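Local structure of Tubulin/ftsz, gtpase (Methanosaeta thermophila, 3ZID) at residues Glu127-Tyr132 with Glu165-Gly170; Lys81-Phe86 with Ser121-His126. The protein binds GTP as a tubulin-like GTPase and is probably involved in controlling archaeal cell shape. One frame throughout, in Å; residues are numbered along the deposited sequence.

Interaction 1 of 2, residues Glu127-Tyr132 with Glu165-Gly170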
loop_
_atom_site.group_PDB
_atom_site.type_symbol
_atom_site.label_atom_id
_atom_site.label_comp_id
_atom_site.label_asym_id
_atom_site.label_seq_id
_atom_site.Cartn_x
_atom_site.Cartn_y
_atom_site.Cartn_z
ATOM N N GLU A 127 11.456 1.937 -13.949
ATOM C CA GLU A 127 12.613 2.771 -14.204
ATOM C C GLU A 127 13.594 2.764 -13.037
ATOM O O GLU A 127 14.806 2.716 -13.234
ATOM C CB GLU A 127 12.159 4.192 -14.538
ATOM C CG GLU A 127 11.446 4.289 -15.877
ATOM C CD GLU A 127 12.306 3.746 -17.017
ATOM O OE1 GLU A 127 13.528 4.049 -17.051
ATOM O OE2 GLU A 127 11.767 3.011 -17.872
ATOM N N LEU A 128 13.061 2.766 -11.821
ATOM C CA LEU A 128 13.892 2.772 -10.614
ATOM C C LEU A 128 14.743 1.508 -10.477
ATOM O O LEU A 128 15.912 1.572 -10.051
ATOM C CB LEU A 128 13.025 2.965 -9.356
ATOM C CG LEU A 128 12.406 4.356 -9.182
ATOM C CD1 LEU A 128 11.392 4.366 -8.050
ATOM C CD2 LEU A 128 13.483 5.419 -8.969
ATOM N N LYS A 129 14.158 0.363 -10.831
ATOM C CA LYS A 129 14.862 -0.915 -10.744
ATOM C C LYS A 129 16.073 -0.935 -11.659
ATOM O O LYS A 129 17.078 -1.548 -11.327
ATOM C CB LYS A 129 13.954 -2.096 -11.076
ATOM C CG LYS A 129 12.997 -2.498 -9.981
ATOM C CD LYS A 129 12.178 -3.680 -10.444
ATOM C CE LYS A 129 13.077 -4.870 -10.735
ATOM N NZ LYS A 129 12.457 -5.792 -11.735
ATOM N N LYS A 130 15.954 -0.287 -12.818
ATOM C CA LYS A 130 17.082 -0.130 -13.734
ATOM C C LYS A 130 18.197 0.716 -13.131
ATOM O O LYS A 130 19.363 0.386 -13.263
ATOM C CB LYS A 130 16.649 0.557 -15.024
ATOM C CG LYS A 130 15.694 -0.208 -15.886
ATOM C CD LYS A 130 15.358 0.662 -17.094
ATOM C CE LYS A 130 14.133 0.194 -17.813
ATOM N NZ LYS A 130 13.743 1.184 -18.857
ATOM N N ARG A 131 17.826 1.806 -12.466
ATOM C CA ARG A 131 18.798 2.784 -11.989
ATOM C C ARG A 131 19.424 2.411 -10.650
ATOM O O ARG A 131 20.590 2.717 -10.398
ATOM C CB ARG A 131 18.149 4.165 -11.908
ATOM C CG ARG A 131 17.977 4.818 -13.265
ATOM C CD ARG A 131 16.789 5.767 -13.282
ATOM N NE ARG A 131 16.494 6.258 -14.630
ATOM C CZ ARG A 131 15.851 5.559 -15.564
ATOM N NH1 ARG A 131 15.441 4.323 -15.314
ATOM N NH2 ARG A 131 15.622 6.095 -16.756
ATOM N N TYR A 132 18.660 1.709 -9.819
ATOM C CA TYR A 132 19.116 1.304 -8.493
ATOM C C TYR A 132 19.002 -0.207 -8.384
ATOM O O TYR A 132 18.135 -0.712 -7.677
ATOM C CB TYR A 132 18.246 1.956 -7.420
ATOM C CG TYR A 132 18.295 3.471 -7.413
ATOM C CD1 TYR A 132 19.360 4.154 -6.828
ATOM C CD2 TYR A 132 17.265 4.217 -7.965
ATOM C CE1 TYR A 132 19.402 5.539 -6.810
ATOM C CE2 TYR A 132 17.296 5.602 -7.956
ATOM C CZ TYR A 132 18.367 6.262 -7.379
ATOM O OH TYR A 132 18.399 7.646 -7.372
ATOM N N GLU A 165 3.704 -7.553 -12.266
ATOM C CA GLU A 165 4.444 -7.645 -13.518
ATOM C C GLU A 165 5.795 -6.930 -13.473
ATOM O O GLU A 165 6.765 -7.372 -14.068
ATOM C CB GLU A 165 3.581 -7.103 -14.661
ATOM C CG GLU A 165 2.448 -8.053 -15.035
ATOM C CD GLU A 165 1.651 -7.609 -16.254
ATOM O OE1 GLU A 165 1.639 -6.394 -16.560
ATOM O OE2 GLU A 165 1.020 -8.482 -16.894
ATOM N N VAL A 166 5.862 -5.818 -12.765
ATOM C CA VAL A 166 7.077 -5.017 -12.780
ATOM C C VAL A 166 8.154 -5.596 -11.841
ATOM O O VAL A 166 9.298 -5.135 -11.825
ATOM C CB VAL A 166 6.759 -3.538 -12.451
ATOM C CG1 VAL A 166 6.574 -3.357 -10.953
ATOM C CG2 VAL A 166 7.837 -2.621 -12.986
ATOM N N GLU A 167 7.782 -6.639 -11.101
ATOM C CA GLU A 167 8.708 -7.415 -10.272
ATOM C C GLU A 167 9.457 -6.577 -9.234
ATOM O O GLU A 167 10.682 -6.629 -9.128
ATOM C CB GLU A 167 9.715 -8.165 -11.151
ATOM C CG GLU A 167 9.153 -9.398 -11.838
ATOM C CD GLU A 167 10.167 -10.086 -12.740
ATOM O OE1 GLU A 167 11.204 -9.460 -13.067
ATOM O OE2 GLU A 167 9.924 -11.252 -13.123
ATOM N N ALA A 168 8.700 -5.843 -8.437
ATOM C CA ALA A 168 9.248 -5.144 -7.290
ATOM C C ALA A 168 9.562 -6.160 -6.197
ATOM O O ALA A 168 9.331 -7.345 -6.378
ATOM C CB ALA A 168 8.264 -4.122 -6.797
ATOM N N ASP A 169 10.078 -5.705 -5.059
ATOM C CA ASP A 169 10.312 -6.606 -3.942
ATOM C C ASP A 169 9.079 -6.708 -3.059
ATOM O O ASP A 169 9.011 -6.129 -1.976
ATOM C CB ASP A 169 11.527 -6.155 -3.133
ATOM C CG ASP A 169 12.768 -6.048 -3.986
ATOM O OD1 ASP A 169 13.303 -7.108 -4.383
ATOM O OD2 ASP A 169 13.183 -4.912 -4.297
ATOM N N GLY A 170 8.069 -7.414 -3.539
ATOM C CA GLY A 170 6.904 -7.607 -2.708
ATOM C C GLY A 170 6.027 -6.388 -2.811
ATOM O O GLY A 170 6.269 -5.481 -3.604
#

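Interaction 2 of 2, residues Lys81-Phe86 with Ser121-His126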
loop_
_atom_site.group_PDB
_atom_site.type_symbol
_atom_site.label_atom_id
_atom_site.label_comp_id
_atom_site.label_asym_id
_atom_site.label_seq_id
_atom_site.Cartn_x
_atom_site.Cartn_y
_atom_site.Cartn_z
ATOM N N LYS A 81 -4.495 8.210 -19.502
ATOM C CA LYS A 81 -3.961 9.561 -19.462
ATOM C C LYS A 81 -2.832 9.647 -18.447
ATOM O O LYS A 81 -1.832 10.339 -18.651
ATOM C CB LYS A 81 -5.067 10.559 -19.143
ATOM C CG LYS A 81 -5.981 10.803 -20.336
ATOM C CD LYS A 81 -6.601 12.184 -20.278
ATOM C CE LYS A 81 -6.845 12.717 -21.686
ATOM N NZ LYS A 81 -7.467 14.072 -21.684
ATOM N N GLY A 82 -2.984 8.902 -17.363
ATOM C CA GLY A 82 -1.948 8.847 -16.359
ATOM C C GLY A 82 -0.651 8.347 -16.949
ATOM O O GLY A 82 0.406 8.942 -16.743
ATOM N N LYS A 83 -0.732 7.240 -17.675
ATOM C CA LYS A 83 0.447 6.654 -18.297
ATOM C C LYS A 83 1.090 7.617 -19.281
ATOM O O LYS A 83 2.316 7.748 -19.302
ATOM C CB LYS A 83 0.089 5.338 -18.976
ATOM C CG LYS A 83 -0.260 4.243 -17.990
ATOM C CD LYS A 83 -0.759 3.009 -18.701
ATOM C CE LYS A 83 -1.001 1.884 -17.721
ATOM N NZ LYS A 83 -1.597 0.693 -18.381
ATOM N N GLN A 84 0.268 8.288 -20.093
ATOM C CA GLN A 84 0.784 9.280 -21.038
ATOM C C GLN A 84 1.477 10.407 -20.294
ATOM O O GLN A 84 2.594 10.805 -20.641
ATOM C CB GLN A 84 -0.334 9.859 -21.922
ATOM C CG GLN A 84 -0.883 8.900 -22.971
ATOM C CD GLN A 84 -2.107 9.450 -23.695
ATOM O OE1 GLN A 84 -2.728 10.421 -23.255
ATOM N NE2 GLN A 84 -2.468 8.815 -24.804
ATOM N N GLY A 85 0.804 10.902 -19.258
ATOM C CA GLY A 85 1.345 11.934 -18.398
ATOM C C GLY A 85 2.711 11.571 -17.838
ATOM O O GLY A 85 3.610 12.418 -17.778
ATOM N N PHE A 86 2.872 10.319 -17.420
ATOM C CA PHE A 86 4.163 9.872 -16.918
ATOM C C PHE A 86 5.267 9.912 -17.989
ATOM O O PHE A 86 6.350 10.453 -17.757
ATOM C CB PHE A 86 4.080 8.473 -16.307
ATOM C CG PHE A 86 5.397 7.986 -15.785
ATOM C CD1 PHE A 86 5.867 8.428 -14.554
ATOM C CD2 PHE A 86 6.188 7.126 -16.535
ATOM C CE1 PHE A 86 7.088 8.004 -14.074
ATOM C CE2 PHE A 86 7.411 6.696 -16.060
ATOM C CZ PHE A 86 7.862 7.137 -14.838
ATOM N N SER A 121 3.022 4.724 -10.725
ATOM C CA SER A 121 3.818 3.943 -9.785
ATOM C C SER A 121 4.469 2.700 -10.389
ATOM O O SER A 121 5.666 2.493 -10.217
ATOM C CB SER A 121 3.036 3.638 -8.500
ATOM O OG SER A 121 2.721 4.849 -7.819
ATOM N N PRO A 122 3.695 1.874 -11.108
ATOM C CA PRO A 122 4.360 0.737 -11.751
ATOM C C PRO A 122 5.381 1.186 -12.777
ATOM O O PRO A 122 6.412 0.521 -12.907
ATOM C CB PRO A 122 3.214 -0.008 -12.431
ATOM C CG PRO A 122 1.998 0.383 -11.633
ATOM C CD PRO A 122 2.226 1.793 -11.224
ATOM N N LEU A 123 5.104 2.285 -13.483
ATOM C CA LEU A 123 6.042 2.804 -14.481
ATOM C C LEU A 123 7.312 3.288 -13.831
ATOM O O LEU A 123 8.420 3.024 -14.317
ATOM C CB LEU A 123 5.422 3.954 -15.293
ATOM C CG LEU A 123 4.202 3.556 -16.120
ATOM C CD1 LEU A 123 3.616 4.675 -17.016
ATOM C CD2 LEU A 123 4.631 2.419 -16.931
ATOM N N MET A 124 7.139 3.994 -12.716
ATOM C CA MET A 124 8.255 4.565 -11.972
ATOM C C MET A 124 9.111 3.465 -11.352
ATOM O O MET A 124 10.331 3.571 -11.286
ATOM C CB MET A 124 7.725 5.502 -10.885
ATOM C CG MET A 124 8.733 6.553 -10.416
ATOM S SD MET A 124 8.002 7.693 -9.220
ATOM C CE MET A 124 6.399 7.932 -9.955
ATOM N N ILE A 125 8.475 2.404 -10.889
ATOM C CA ILE A 125 9.230 1.313 -10.280
ATOM C C ILE A 125 10.096 0.641 -11.350
ATOM O O ILE A 125 11.269 0.319 -11.114
ATOM C CB ILE A 125 8.288 0.302 -9.598
ATOM C CG1 ILE A 125 7.676 0.938 -8.350
ATOM C CG2 ILE A 125 9.014 -0.996 -9.276
ATOM C CD1 ILE A 125 6.446 0.212 -7.835
ATOM N N HIS A 126 9.526 0.459 -12.536
ATOM C CA HIS A 126 10.277 -0.138 -13.626
ATOM C C HIS A 126 11.572 0.622 -13.861
ATOM O O HIS A 126 12.650 0.037 -13.974
ATOM C CB HIS A 126 9.459 -0.136 -14.926
ATOM C CG HIS A 126 10.176 -0.784 -16.077
ATOM N ND1 HIS A 126 10.536 -2.116 -16.074
ATOM C CD2 HIS A 126 10.674 -0.263 -17.223
ATOM C CE1 HIS A 126 11.181 -2.398 -17.191
ATOM N NE2 HIS A 126 11.274 -1.293 -17.906
#

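Interaction 1 of 2, residues Glu127-Tyr132 with Glu165-Gly170
Lys129 reaches from the last turn of its helix to two consecutive carbonyls, those of Val166 and Glu167. Its CG stands beside the backbone N (chi1 -77°), and a bend at chi3 turns an otherwise extended chain so that CD, CE and NZ all lie against the carbonyl pair. CD approaches Val166 O to 3.5 Å, while CE lies 3.4 Å from Glu167 O. The ammonium at the tip then bonds both: NZ to Val166 O at 3.2 Å, tilted 22° from that carbonyl's plane, and NZ to Glu167 O as a weak bond. Both oxygens belong to the C-terminal end of the helix region, where Glu167 turns to positive phi; carbonyls at such an end carry partial negative charge and are likely to attract the ammonium. The case illustrates how, in a Rossmann-like GTPase domain, the last turn of one helix is fastened to the turn that leads from the next helix toward its strand. Glu167 contributes CB, 3.7 Å from Lys129 NZ, but its carboxylate stops short of a salt bridge, with OE1 4.1 Å from NZ. On another side of helix 117-131, Glu127 is shared between two charges. Arg131 NH1 meets Glu127 OE1 on the anti side at 2.6 Å and also bonds Glu127 O, in the guanidinium plane, whereas Lys130 NZ takes Glu127 OE2 from the syn side.

Interaction 2 of 2, residues Lys81-Phe86 with Ser121-His126
Phe86 meets Leu123 and Met124 across the groove between two helices, and its side chain can be followed outward atom by atom. Its CB lies 3.9 Å from CD1 of Leu123, and CG rests against the same methyl. With CG set opposite the backbone N (chi1 180°), the ring extends away from its own helix and slides past Leu123 in the reverse direction. CD2 and CE2 form the flank beneath that residue, each 3.5 Å from Leu123 CB. This methylene stands over one face, offset toward the rim, and makes a CH-pi contact 28° off the ring normal. CE1, on the other flank, lies 4.1 Å from Met124 CB, with the two side chains crossing at about a right angle. At the tip, CZ comes to 3.9 Å from the backbone N of Met124, which it meets obliquely. Leu123 CD1 also touches the aliphatic part of Lys83, coming 4.0 Å from its CG. An alanine in place of Phe86 would probably leave Leu123 CB without its aromatic face and open a gap beside Met124. The axes of the two segments pass 10.3 Å apart and are inclined by 34°, so that the helices run in broadly the same direction. Around this pair, Phe120 joins the Phe86 ring edge-to-face, and Lys83 NZ carries the contact across to helix 150-165 through a salt bridge with Glu162. Met124 rests on Leu7 and Val9 of strand 3-9, seating helix 117-131 on the parallel sheet of the GTPase domain, while Pro122 touches Glu162 and Met163 of helix 150-165, so the helix lies between helix 79-98 and helix 150-165.

In the fold
Interactions 1 and 2 both use helix 117-131, and their centres lie 13 Å apart. Along the chain both segments of interaction 2 come first, and interaction 1 begins at the residue that follows them. Leu123 and Met124 face helix 79-98, while Lys129, in the next turns, reaches the loop that leads from helix 150-165 into strand 172-175. The two contacts touch directly, Val166 CG2 packing 3.5 Å from Pro122 O. One helix, lying over the six-stranded parallel sheet, is thereby tied to neighbours before and after it in the sequence. Interaction 1 lies away from the nucleotide; interaction 2 is nearer, with the Met124 side chain about 10 Å from bound GDP.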